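Side-chain contact in uronate isomerase (Caulobacter crescentus, PDB 2Q01), which catalyses the interconversion of D-glucuronate and D-fructuronate, and of D-galacturonate and D-tagaturonate, in carbohydrate metabolism: residues R236-R239 / Q240-D244. Residues are numbered along the deposited sequence; the frame is centred on the assembly and turned at random.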
loop_
_atom_site.group_PDB
_atom_site.type_symbol
_atom_site.label_atom_id
_atom_site.label_comp_id
_atom_site.label_asym_id
_atom_site.label_seq_id
_atom_site.Cartn_x
_atom_site.Cartn_y
_atom_site.Cartn_z
ATOM N N ARG B 236 12.266 18.289 32.969
ATOM C CA ARG B 236 11.575 19.573 32.992
ATOM C C ARG B 236 12.550 20.740 32.905
ATOM O O ARG B 236 12.328 21.680 32.138
ATOM C CB ARG B 236 10.715 19.706 34.242
ATOM C CG ARG B 236 9.453 18.880 34.214
ATOM C CD ARG B 236 8.555 19.202 35.406
ATOM N NE ARG B 236 7.770 18.030 35.789
ATOM C CZ ARG B 236 8.057 17.227 36.811
ATOM N NH1 ARG B 236 9.106 17.468 37.592
ATOM N NH2 ARG B 236 7.282 16.181 37.060
ATOM N N LEU B 237 13.631 20.662 33.680
ATOM C CA LEU B 237 14.669 21.689 33.685
ATOM C C LEU B 237 15.410 21.782 32.352
ATOM O O LEU B 237 15.769 22.876 31.916
ATOM C CB LEU B 237 15.661 21.459 34.830
ATOM C CG LEU B 237 15.189 21.648 36.277
ATOM C CD1 LEU B 237 16.360 21.463 37.222
ATOM C CD2 LEU B 237 14.519 23.004 36.514
ATOM N N ARG B 238 15.632 20.639 31.709
ATOM C CA ARG B 238 16.304 20.618 30.412
ATOM C C ARG B 238 15.398 21.110 29.294
ATOM O O ARG B 238 15.847 21.827 28.411
ATOM C CB ARG B 238 16.877 19.231 30.091
ATOM C CG ARG B 238 18.118 18.875 30.909
ATOM C CD ARG B 238 19.151 19.974 30.861
ATOM N NE ARG B 238 19.896 19.975 29.609
ATOM C CZ ARG B 238 20.568 21.020 29.137
ATOM N NH1 ARG B 238 21.227 20.918 27.991
ATOM N NH2 ARG B 238 20.576 22.164 29.805
ATOM N N ARG B 239 14.121 20.745 29.355
ATOM C CA ARG B 239 13.133 21.251 28.414
ATOM C C ARG B 239 13.012 22.768 28.479
ATOM O O ARG B 239 12.931 23.422 27.439
ATOM C CB ARG B 239 11.775 20.598 28.649
ATOM C CG ARG B 239 11.640 19.251 27.973
ATOM C CD ARG B 239 10.502 18.446 28.565
ATOM N NE ARG B 239 9.200 18.974 28.175
ATOM C CZ ARG B 239 8.428 18.440 27.230
ATOM N NH1 ARG B 239 8.818 17.359 26.571
ATOM N NH2 ARG B 239 7.259 18.989 26.948
ATOM N N GLN B 240 13.020 23.310 29.698
ATOM C CA GLN B 240 13.000 24.755 29.926
ATOM C C GLN B 240 14.200 25.449 29.289
ATOM O O GLN B 240 14.046 26.498 28.665
ATOM C CB GLN B 240 12.940 25.071 31.429
ATOM C CG GLN B 240 12.590 26.520 31.756
ATOM C CD GLN B 240 11.370 27.020 30.993
ATOM O OE1 GLN B 240 10.274 26.457 31.101
ATOM N NE2 GLN B 240 11.557 28.081 30.213
ATOM N N ALA B 241 15.379 24.848 29.444
ATOM C CA ALA B 241 16.615 25.333 28.828
ATOM C C ALA B 241 16.551 25.345 27.300
ATOM O O ALA B 241 17.149 26.207 26.663
ATOM C CB ALA B 241 17.798 24.500 29.295
ATOM N N PHE B 242 15.830 24.384 26.727
ATOM C CA PHE B 242 15.644 24.296 25.279
ATOM C C PHE B 242 14.684 25.375 24.783
ATOM O O PHE B 242 14.935 26.003 23.757
ATOM C CB PHE B 242 15.142 22.906 24.882
ATOM C CG PHE B 242 16.233 21.881 24.702
ATOM C CD1 PHE B 242 17.010 21.457 25.775
ATOM C CD2 PHE B 242 16.462 21.309 23.454
ATOM C CE1 PHE B 242 18.006 20.498 25.613
ATOM C CE2 PHE B 242 17.456 20.350 23.277
ATOM C CZ PHE B 242 18.231 19.947 24.357
ATOM N N ILE B 243 13.594 25.577 25.522
ATOM C CA ILE B 243 12.633 26.660 25.286
ATOM C C ILE B 243 13.319 28.029 25.279
ATOM O O ILE B 243 13.090 28.845 24.376
ATOM C CB ILE B 243 11.494 26.625 26.343
ATOM C CG1 ILE B 243 10.595 25.420 26.089
ATOM C CG2 ILE B 243 10.649 27.904 26.321
ATOM C CD1 ILE B 243 9.860 24.945 27.298
ATOM N N ASP B 244 14.177 28.251 26.275
ATOM C CA ASP B 244 14.984 29.466 26.383
ATOM C C ASP B 244 15.978 29.617 25.229
ATOM O O ASP B 244 16.404 30.729 24.912
ATOM C CB ASP B 244 15.725 29.497 27.723
ATOM C CG ASP B 244 14.790 29.660 28.913
ATOM O OD1 ASP B 244 15.204 29.303 30.036
ATOM O OD2 ASP B 244 13.650 30.143 28.736
#
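Arg238 and Phe242 meet one turn apart on helix 228-244 of this TIM-barrel enzyme, a local i to i+4 contact between side chains. Bends at chi2 (-50°) and chi3 turn the Arg238 guanidinium toward the C-terminal end of the helix, where NH1 lies 4.0 Å from Phe242 CE1 and NH2 lies 3.7 Å from Ala241 CB. The guanidinium and ring planes stand 77° apart, and the approach is oblique. Arg238 O accepts the helical bond from Phe242 N (3.1 Å) and lies at the edge of the Phe242 ring, near its plane, 2.9 Å from CD1. On another side, Gln240 NE2 reaches Asp244 OD2 at 3.3 Å; the acceptor lies nearly in the amide plane, but the donor comes from above the carboxylate. Pro174 O holds Arg238 NE, helping fix the guanidinium beside the ring, and Phe242 stacks edge-to-face with Tyr197. An alanine in place of Phe242 would probably open a gap beside that guanidinium and deprive Tyr197 of its stacking partner. Arg239 instead extends to helix 281-302, where NH2 forms a salt bridge with Asp302 and a hydrogen bond with Ser299. Thus the helix packs through Arg238 against helix 210-221, through Arg239 against helix 281-302, and through Phe242 against Thr195, just beyond strand 192-194.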